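Local coordinates for uracil-DNA glycosylase (Nitratifractor salsuginis, PDB 5X3G), which belongs to the uracil-DNA glycosylase superfamily and has an alpha/beta fold built round a four-stranded parallel beta sheet, at residues R72-G77 and L165-A170; P202-F207 and R221-V226; M122-R127 and D250-R255. All blocks are in the same frame, centred on the assembly; numbering follows the deposited sequence.

Contacts 1 and 2 belong to one parallel sheet, ordered 164-168, 73-77, 203-207, 225-228. Contact 1 joins 164-168 with 73-77 near the centre of the chain and is buried; contact 2 joins 203-207 with 225-228 and is partly buried, with Pro224 and Gln225 exposed. Ile74 links them, since its N and O probably bond to Thr203 and Ile205. In both, backbone bonds set the register and mostly apolar side chains fill the faces. Contact 3 lies apart, its centre about 20 Å from that of contact 1, and fastens the last modelled residues to helix 114-126 and the residue after it through a leucine and a salt bridge.

Contact 1: R72-G77 and L165-A170; sequences RYILFG and LLLNMA
Five backbone hydrogen bonds zip Tyr73-Gly77 to Leu165-Met169 as parallel neighbours. Leu165 N donates to Tyr73 O at 2.8 Å and almost straight, 172° at the hydrogen, whereas Leu75 N reaches Leu165 O along a more bent path. Leu75 is held at both ends, because its O accepts from Leu167 N at 2.9 Å. Leu167 O then takes the N-H of Gly77, and Gly77 O that of Met169, so the pairing runs one residue past the strand that ends at Asn168. Gly163 and Thr203 take up further backbone groups of Arg72 and Tyr73. Three of the carbonyls have a further, weaker CA-H partner: Ile74 CA at Leu165 O, Phe76 CA at Leu167 O, 3.1 Å away, and Asn168 CA at Gly77 O.

Ile74, Phe76, Leu165 and Leu167 share one face. Ile74 CG2 does the touching, 3.8 Å from Leu167 CB, and it also lies over the rim of one face of the Phe76 ring. The ring stands alongside Leu167, with CE1 against CD2, while the selenium of Met169, a selenomethionine, comes obliquely to Phe76 CD1 at 3.6 Å, a Met-aromatic contact. Chi1 and chi2 (-68° and -66°) bring the selenium to the ring. On the other face Leu75 CB meets Leu166 CD2, and Asn168 OD1 sits 3.2 Å from Gly77 CA, a close fit beside a residue without a side chain.

Helix 179-196 packs on the Ile74 and Leu167 face through Leu194, Ile190 and Leu193, while Ile93 and Ala91 of loops touch Leu166 and Asn168. Strand 203-207 flanks 73-77 on the edge away from 164-168, exchanging backbone bonds with Ile74 (N to Thr203, O to Ile205) and packing Leu204 and Leu206 on Phe76.

Contact 2: P202-F207 and R221-V226; sequences PTLILF and RGLPQV
Leu204 N donates to Pro224 O at 2.8 Å, 166° at the hydrogen, the shortest of three backbone bonds that pair 203-207 with 224-226. Leu204 O receives Val226 N at 2.9 Å, nearly along the C=O axis, so both polar backbone atoms of Leu204 are engaged by the same neighbour. Val226 O in turn accepts from Leu206 N. The strands run parallel, Leu204 opposite Gln225 and Ile205 opposite Val226.

Leu204 and Gln225 lie side by side on one face, with Leu204 CD1 against Gln225 CG. Gln225 is extended beyond CG (chi2 -179°), which carries OE1 to 3.5 Å from Leu206 CD1, while its NE2 turns to the carbonyl oxygen of Ala220. Leu223, two residues before the strand, crosses Leu204 at about a right angle, Leu223 CD1 to Leu204 CD2 at 3.9 Å, and sends its other methyl to Pro202 CD. On the Val226 side, Thr203 places CG2 anti to its backbone N, where it meets Val226 CG2 at 3.6 Å; its OG1 instead lies against Pro224 CB.

The pairing closes the beta-alpha-beta unit of strand 203-207, helix 210-214 and strand 225-228, the last being an edge strand of the sheet in this chain. Leu245 of helix 240-246 packs on both Ile205 and Val226, and strand 73-77 flanks 203-207 on its other edge, with Tyr73 against Thr203 and Ile205.

Contact 3: M122-R127 and D250-R255; sequences MALVAR and DLLLKR
Arg127, just after helix 114-126, grips Asp250 through a salt bridge. Its NE points at Asp250 OD1, 2.9 Å away and practically straight at 178°, meeting the syn lone pair within the guanidinium plane; a weak second bond joins NH2 to OD2 at 3.3 Å. The flat groups are nearly coplanar. Arg127 CG stands between the backbone N and carbonyl carbon (chi1 80°); a bend at chi3 brings NE in and chi4 turns the guanidinium edge to the carboxylate, while NH1 bonds to Ser129 OG. Asp250 CG, anti to the backbone N, sends the carboxylate to Arg127.

Leu252 makes the apolar half. With CG anti to its carbonyl carbon (chi1 -62°) and chi2 extended, it presents CD1 to Ala123 CB at 3.7 Å and to Leu124 CD2 at 3.6 Å, crossing Leu124 at about a right angle. Asp250 also opens a type I turn closing at Leu253: its O accepts from Leu253 N and, from the opposite face of the carbonyl plane, from Arg255 NH1 at 2.7 Å.

A charged pair beside a leucine contact thus ties the last modelled turn to the helix end, and its near-planar grip should restrict rotation of both groups.

Contact 1: R72-G77 and L165-A170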
loop_
_atom_site.group_PDB
_atom_site.type_symbol
_atom_site.label_atom_id
_atom_site.label_comp_id
_atom_site.label_asym_id
_atom_site.label_seq_id
_atom_site.Cartn_x
_atom_site.Cartn_y
_atom_site.Cartn_z
ATOM N N ARG A 72 -3.150 9.014 -8.594
ATOM C CA ARG A 72 -4.278 8.598 -9.418
ATOM C C ARG A 72 -5.133 7.537 -8.745
ATOM O O ARG A 72 -6.328 7.434 -9.045
ATOM C CB ARG A 72 -3.780 8.059 -10.763
ATOM C CG ARG A 72 -2.754 8.951 -11.439
ATOM C CD ARG A 72 -2.206 8.301 -12.697
ATOM N NE ARG A 72 -3.251 7.656 -13.489
ATOM C CZ ARG A 72 -3.031 6.660 -14.343
ATOM N NH1 ARG A 72 -1.802 6.192 -14.514
ATOM N NH2 ARG A 72 -4.038 6.134 -15.026
ATOM N N TYR A 73 -4.544 6.752 -7.846
ATOM C CA TYR A 73 -5.242 5.701 -7.126
ATOM C C TYR A 73 -4.786 5.711 -5.676
ATOM O O TYR A 73 -3.665 6.121 -5.363
ATOM C CB TYR A 73 -4.971 4.312 -7.719
ATOM C CG TYR A 73 -5.413 4.119 -9.151
ATOM C CD1 TYR A 73 -6.699 3.687 -9.454
ATOM C CD2 TYR A 73 -4.537 4.350 -10.202
ATOM C CE1 TYR A 73 -7.101 3.502 -10.764
ATOM C CE2 TYR A 73 -4.928 4.167 -11.513
ATOM C CZ TYR A 73 -6.208 3.744 -11.790
ATOM O OH TYR A 73 -6.597 3.562 -13.097
ATOM N N ILE A 74 -5.661 5.241 -4.792
ATOM C CA ILE A 74 -5.318 4.994 -3.395
ATOM C C ILE A 74 -5.684 3.547 -3.103
ATOM O O ILE A 74 -6.867 3.221 -2.948
ATOM C CB ILE A 74 -6.037 5.945 -2.429
ATOM C CG1 ILE A 74 -5.775 7.403 -2.815
ATOM C CG2 ILE A 74 -5.596 5.680 -0.996
ATOM C CD1 ILE A 74 -6.327 8.394 -1.816
ATOM N N LEU A 75 -4.679 2.682 -3.037
ATOM C CA LEU A 75 -4.871 1.265 -2.761
ATOM C C LEU A 75 -4.740 1.037 -1.262
ATOM O O LEU A 75 -3.696 1.345 -0.675
ATOM C CB LEU A 75 -3.849 0.432 -3.538
ATOM C CG LEU A 75 -4.039 -1.085 -3.635
ATOM C CD1 LEU A 75 -3.266 -1.585 -4.833
ATOM C CD2 LEU A 75 -3.566 -1.802 -2.379
ATOM N N PHE A 76 -5.781 0.481 -0.650
ATOM C CA PHE A 76 -5.844 0.389 0.801
ATOM C C PHE A 76 -5.323 -0.942 1.327
ATOM O O PHE A 76 -5.453 -1.990 0.690
ATOM C CB PHE A 76 -7.276 0.594 1.299
ATOM C CG PHE A 76 -7.707 2.033 1.350
ATOM C CD1 PHE A 76 -7.412 2.820 2.451
ATOM C CD2 PHE A 76 -8.423 2.596 0.305
ATOM C CE1 PHE A 76 -7.814 4.144 2.508
ATOM C CE2 PHE A 76 -8.828 3.920 0.355
ATOM C CZ PHE A 76 -8.522 4.696 1.459
ATOM N N GLY A 77 -4.709 -0.871 2.513
ATOM C CA GLY A 77 -4.539 -2.025 3.365
ATOM C C GLY A 77 -5.081 -1.710 4.748
ATOM O O GLY A 77 -5.515 -0.591 5.024
ATOM N N LEU A 165 -1.092 5.491 -4.401
ATOM C CA LEU A 165 -0.753 5.717 -3.003
ATOM C C LEU A 165 -1.118 4.467 -2.213
ATOM O O LEU A 165 -2.300 4.120 -2.103
ATOM C CB LEU A 165 -1.496 6.937 -2.453
ATOM C CG LEU A 165 -1.234 7.324 -0.994
ATOM C CD1 LEU A 165 0.185 7.827 -0.805
ATOM C CD2 LEU A 165 -2.243 8.363 -0.538
ATOM N N LEU A 166 -0.102 3.784 -1.686
ATOM C CA LEU A 166 -0.290 2.530 -0.958
ATOM C C LEU A 166 -0.558 2.860 0.505
ATOM O O LEU A 166 0.358 2.950 1.323
ATOM C CB LEU A 166 0.931 1.638 -1.134
ATOM C CG LEU A 166 1.219 1.241 -2.581
ATOM C CD1 LEU A 166 2.651 0.737 -2.732
ATOM C CD2 LEU A 166 0.227 0.187 -3.050
ATOM N N LEU A 167 -1.836 3.016 0.844
ATOM C CA LEU A 167 -2.250 3.617 2.106
ATOM C C LEU A 167 -2.892 2.574 3.014
ATOM O O LEU A 167 -3.928 1.999 2.666
ATOM C CB LEU A 167 -3.219 4.770 1.845
ATOM C CG LEU A 167 -3.775 5.499 3.068
ATOM C CD1 LEU A 167 -2.646 6.092 3.898
ATOM C CD2 LEU A 167 -4.764 6.570 2.637
ATOM N N ASN A 168 -2.283 2.343 4.174
ATOM C CA ASN A 168 -2.870 1.511 5.218
ATOM C C ASN A 168 -3.841 2.332 6.061
ATOM O O ASN A 168 -3.663 3.540 6.242
ATOM C CB ASN A 168 -1.784 0.910 6.115
ATOM C CG ASN A 168 -1.197 -0.373 5.551
ATOM O OD1 ASN A 168 -1.899 -1.174 4.940
ATOM N ND2 ASN A 168 0.099 -0.566 5.749
HETATM N N MSE A 169 -4.874 1.665 6.575
HETATM C CA MSE A 169 -5.903 2.331 7.381
HETATM C C MSE A 169 -5.318 2.890 8.675
HETATM O O MSE A 169 -5.697 3.976 9.119
HETATM C CB MSE A 169 -7.055 1.375 7.692
HETATM C CG MSE A 169 -7.869 0.982 6.476
HETATM SE SE MSE A 169 -8.825 2.505 5.728
HETATM C CE MSE A 169 -10.647 1.855 5.979
ATOM N N ALA A 170 -4.406 2.136 9.281
ATOM C CA ALA A 170 -3.552 2.620 10.355
ATOM C C ALA A 170 -2.103 2.490 9.908
ATOM O O ALA A 170 -1.732 1.505 9.266
ATOM C CB ALA A 170 -3.780 1.842 11.656
#

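Contact 2: P202-F207 and R221-V226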
loop_
_atom_site.group_PDB
_atom_site.type_symbol
_atom_site.label_atom_id
_atom_site.label_comp_id
_atom_site.label_asym_id
_atom_site.label_seq_id
_atom_site.Cartn_x
_atom_site.Cartn_y
_atom_site.Cartn_z
ATOM N N PRO A 202 -8.793 10.969 -6.928
ATOM C CA PRO A 202 -8.197 9.662 -7.216
ATOM C C PRO A 202 -9.191 8.549 -6.926
ATOM O O PRO A 202 -10.124 8.698 -6.137
ATOM C CB PRO A 202 -6.996 9.600 -6.270
ATOM C CG PRO A 202 -7.419 10.411 -5.109
ATOM C CD PRO A 202 -8.274 11.525 -5.664
ATOM N N THR A 203 -8.980 7.414 -7.585
ATOM C CA THR A 203 -9.881 6.277 -7.460
ATOM C C THR A 203 -9.419 5.355 -6.337
ATOM O O THR A 203 -8.248 4.969 -6.281
ATOM C CB THR A 203 -9.959 5.513 -8.781
ATOM O OG1 THR A 203 -10.603 6.330 -9.765
ATOM C CG2 THR A 203 -10.749 4.230 -8.607
ATOM N N LEU A 204 -10.342 5.005 -5.445
ATOM C CA LEU A 204 -10.035 4.086 -4.358
ATOM C C LEU A 204 -10.066 2.650 -4.868
ATOM O O LEU A 204 -11.060 2.213 -5.454
ATOM C CB LEU A 204 -11.035 4.254 -3.213
ATOM C CG LEU A 204 -11.300 5.661 -2.675
ATOM C CD1 LEU A 204 -12.253 5.597 -1.484
ATOM C CD2 LEU A 204 -10.003 6.374 -2.305
ATOM N N ILE A 205 -8.977 1.918 -4.647
ATOM C CA ILE A 205 -8.911 0.495 -4.963
ATOM C C ILE A 205 -9.152 -0.274 -3.673
ATOM O O ILE A 205 -8.351 -0.194 -2.733
ATOM C CB ILE A 205 -7.566 0.116 -5.597
ATOM C CG1 ILE A 205 -7.354 0.897 -6.894
ATOM C CG2 ILE A 205 -7.496 -1.389 -5.838
ATOM C CD1 ILE A 205 -5.942 0.808 -7.417
ATOM N N LEU A 206 -10.251 -1.018 -3.626
ATOM C CA LEU A 206 -10.749 -1.603 -2.384
ATOM C C LEU A 206 -10.722 -3.124 -2.502
ATOM O O LEU A 206 -11.599 -3.723 -3.130
ATOM C CB LEU A 206 -12.149 -1.082 -2.084
ATOM C CG LEU A 206 -12.251 0.447 -2.077
ATOM C CD1 LEU A 206 -13.703 0.899 -2.127
ATOM C CD2 LEU A 206 -11.539 1.032 -0.859
ATOM N N PHE A 207 -9.716 -3.744 -1.889
ATOM C CA PHE A 207 -9.574 -5.196 -1.891
ATOM C C PHE A 207 -10.488 -5.799 -0.830
ATOM O O PHE A 207 -10.289 -5.573 0.368
ATOM C CB PHE A 207 -8.124 -5.595 -1.631
ATOM C CG PHE A 207 -7.237 -5.497 -2.836
ATOM C CD1 PHE A 207 -7.752 -5.657 -4.110
ATOM C CD2 PHE A 207 -5.881 -5.251 -2.691
ATOM C CE1 PHE A 207 -6.931 -5.570 -5.219
ATOM C CE2 PHE A 207 -5.056 -5.164 -3.795
ATOM C CZ PHE A 207 -5.580 -5.323 -5.061
ATOM N N ARG A 221 -17.072 8.729 -0.066
ATOM C CA ARG A 221 -18.154 8.811 -1.042
ATOM C C ARG A 221 -17.920 9.894 -2.086
ATOM O O ARG A 221 -18.598 9.896 -3.117
ATOM C CB ARG A 221 -19.488 9.059 -0.337
ATOM C CG ARG A 221 -20.169 7.801 0.170
ATOM C CD ARG A 221 -21.620 8.076 0.538
ATOM N NE ARG A 221 -21.736 8.710 1.845
ATOM C CZ ARG A 221 -21.571 8.076 3.003
ATOM N NH1 ARG A 221 -21.287 6.781 3.021
ATOM N NH2 ARG A 221 -21.692 8.738 4.146
ATOM N N GLY A 222 -16.991 10.813 -1.843
ATOM C CA GLY A 222 -16.660 11.833 -2.812
ATOM C C GLY A 222 -15.632 11.419 -3.840
ATOM O O GLY A 222 -15.187 12.261 -4.628
ATOM N N LEU A 223 -15.247 10.147 -3.865
ATOM C CA LEU A 223 -14.196 9.643 -4.731
ATOM C C LEU A 223 -14.675 8.397 -5.460
ATOM O O LEU A 223 -15.454 7.613 -4.909
ATOM C CB LEU A 223 -12.938 9.311 -3.915
ATOM C CG LEU A 223 -12.371 10.471 -3.096
ATOM C CD1 LEU A 223 -11.367 9.970 -2.072
ATOM C CD2 LEU A 223 -11.739 11.509 -4.010
ATOM N N PRO A 224 -14.233 8.191 -6.701
ATOM C CA PRO A 224 -14.602 6.964 -7.414
ATOM C C PRO A 224 -14.028 5.743 -6.712
ATOM O O PRO A 224 -13.002 5.817 -6.031
ATOM C CB PRO A 224 -13.984 7.155 -8.806
ATOM C CG PRO A 224 -13.699 8.622 -8.912
ATOM C CD PRO A 224 -13.386 9.072 -7.522
ATOM N N GLN A 225 -14.706 4.612 -6.877
ATOM C CA GLN A 225 -14.325 3.393 -6.179
ATOM C C GLN A 225 -14.337 2.203 -7.127
ATOM O O GLN A 225 -15.201 2.098 -8.004
ATOM C CB GLN A 225 -15.254 3.124 -4.985
ATOM C CG GLN A 225 -15.274 4.234 -3.940
ATOM C CD GLN A 225 -16.191 3.924 -2.772
ATOM O OE1 GLN A 225 -16.638 2.788 -2.604
ATOM N NE2 GLN A 225 -16.481 4.934 -1.962
ATOM N N VAL A 226 -13.361 1.317 -6.948
ATOM C CA VAL A 226 -13.277 0.040 -7.650
ATOM C C VAL A 226 -13.085 -1.031 -6.584
ATOM O O VAL A 226 -12.064 -1.038 -5.885
ATOM C CB VAL A 226 -12.133 0.007 -8.674
ATOM C CG1 VAL A 226 -12.098 -1.334 -9.394
ATOM C CG2 VAL A 226 -12.282 1.142 -9.669
#

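Contact 3: M122-R127 and D250-R255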
loop_
_atom_site.group_PDB
_atom_site.type_symbol
_atom_site.label_atom_id
_atom_site.label_comp_id
_atom_site.label_asym_id
_atom_site.label_seq_id
_atom_site.Cartn_x
_atom_site.Cartn_y
_atom_site.Cartn_z
HETATM N N MSE A 122 -1.220 -12.902 -11.156
HETATM C CA MSE A 122 -2.278 -12.145 -11.833
HETATM C C MSE A 122 -1.672 -11.176 -12.841
HETATM O O MSE A 122 -2.135 -11.089 -13.976
HETATM C CB MSE A 122 -3.148 -11.386 -10.808
HETATM C CG MSE A 122 -4.303 -10.538 -11.391
HETATM SE SE MSE A 122 -3.755 -8.854 -12.245
HETATM C CE MSE A 122 -3.059 -7.916 -10.684
ATOM N N ALA A 123 -0.638 -10.443 -12.419
ATOM C CA ALA A 123 -0.005 -9.483 -13.316
ATOM C C ALA A 123 0.688 -10.185 -14.477
ATOM O O ALA A 123 0.657 -9.696 -15.613
ATOM C CB ALA A 123 0.980 -8.612 -12.541
ATOM N N LEU A 124 1.313 -11.338 -14.214
ATOM C CA LEU A 124 1.915 -12.111 -15.294
ATOM C C LEU A 124 0.870 -12.585 -16.296
ATOM O O LEU A 124 1.158 -12.677 -17.494
ATOM C CB LEU A 124 2.683 -13.303 -14.726
ATOM C CG LEU A 124 3.994 -12.992 -14.006
ATOM C CD1 LEU A 124 4.559 -14.257 -13.371
ATOM C CD2 LEU A 124 4.999 -12.355 -14.973
ATOM N N VAL A 125 -0.343 -12.895 -15.834
ATOM C CA VAL A 125 -1.402 -13.283 -16.762
ATOM C C VAL A 125 -1.888 -12.075 -17.553
ATOM O O VAL A 125 -2.007 -12.123 -18.783
ATOM C CB VAL A 125 -2.560 -13.961 -16.009
ATOM C CG1 VAL A 125 -3.746 -14.185 -16.944
ATOM C CG2 VAL A 125 -2.100 -15.271 -15.393
ATOM N N ALA A 126 -2.175 -10.971 -16.856
ATOM C CA ALA A 126 -2.803 -9.818 -17.493
ATOM C C ALA A 126 -1.906 -9.191 -18.549
ATOM O O ALA A 126 -2.402 -8.564 -19.492
ATOM C CB ALA A 126 -3.178 -8.780 -16.436
ATOM N N ARG A 127 -0.594 -9.337 -18.410
ATOM C CA ARG A 127 0.343 -8.756 -19.359
ATOM C C ARG A 127 0.658 -9.688 -20.523
ATOM O O ARG A 127 1.454 -9.321 -21.392
ATOM C CB ARG A 127 1.636 -8.355 -18.641
ATOM C CG ARG A 127 2.595 -9.499 -18.372
ATOM C CD ARG A 127 3.844 -8.996 -17.669
ATOM N NE ARG A 127 4.452 -7.867 -18.372
ATOM C CZ ARG A 127 5.298 -7.983 -19.390
ATOM N NH1 ARG A 127 5.646 -9.182 -19.835
ATOM N NH2 ARG A 127 5.797 -6.895 -19.958
ATOM N N ASP A 250 1.070 -2.367 -16.032
ATOM C CA ASP A 250 2.179 -3.284 -16.303
ATOM C C ASP A 250 3.232 -3.201 -15.200
ATOM O O ASP A 250 4.392 -2.853 -15.423
ATOM C CB ASP A 250 2.799 -3.021 -17.675
ATOM C CG ASP A 250 3.537 -4.234 -18.221
ATOM O OD1 ASP A 250 3.696 -5.228 -17.479
ATOM O OD2 ASP A 250 3.963 -4.194 -19.395
ATOM N N LEU A 251 2.787 -3.535 -13.986
ATOM C CA LEU A 251 3.588 -3.320 -12.787
ATOM C C LEU A 251 4.851 -4.169 -12.748
ATOM O O LEU A 251 5.775 -3.841 -11.995
ATOM C CB LEU A 251 2.735 -3.597 -11.550
ATOM C CG LEU A 251 1.569 -2.621 -11.367
ATOM C CD1 LEU A 251 0.532 -3.180 -10.408
ATOM C CD2 LEU A 251 2.084 -1.272 -10.879
ATOM N N LEU A 252 4.921 -5.242 -13.531
ATOM C CA LEU A 252 6.092 -6.107 -13.534
ATOM C C LEU A 252 7.093 -5.753 -14.625
ATOM O O LEU A 252 8.144 -6.392 -14.708
ATOM C CB LEU A 252 5.668 -7.573 -13.671
ATOM C CG LEU A 252 4.789 -8.120 -12.542
ATOM C CD1 LEU A 252 4.526 -9.588 -12.743
ATOM C CD2 LEU A 252 5.423 -7.880 -11.181
ATOM N N LEU A 253 6.805 -4.753 -15.451
ATOM C CA LEU A 253 7.750 -4.318 -16.471
ATOM C C LEU A 253 8.844 -3.470 -15.834
ATOM O O LEU A 253 8.554 -2.509 -15.113
ATOM C CB LEU A 253 7.031 -3.525 -17.562
ATOM C CG LEU A 253 7.895 -2.925 -18.671
ATOM C CD1 LEU A 253 8.390 -4.004 -19.623
ATOM C CD2 LEU A 253 7.133 -1.837 -19.422
ATOM N N LYS A 254 10.098 -3.831 -16.094
ATOM C CA LYS A 254 11.226 -3.077 -15.566
ATOM C C LYS A 254 11.372 -1.759 -16.316
ATOM O O LYS A 254 11.491 -1.745 -17.545
ATOM C CB LYS A 254 12.512 -3.894 -15.676
ATOM N N ARG A 255 11.359 -0.654 -15.576
ATOM C CA ARG A 255 11.524 0.667 -16.175
ATOM C C ARG A 255 12.987 1.097 -16.167
ATOM O O ARG A 255 13.706 0.867 -15.193
ATOM C CB ARG A 255 10.667 1.705 -15.446
ATOM C CG ARG A 255 9.265 1.880 -16.013
ATOM C CD ARG A 255 8.365 0.697 -15.688
ATOM N NE ARG A 255 7.044 0.837 -16.294
ATOM C CZ ARG A 255 5.988 0.097 -15.973
ATOM N NH1 ARG A 255 6.089 -0.838 -15.037
ATOM N NH2 ARG A 255 4.827 0.295 -16.582
#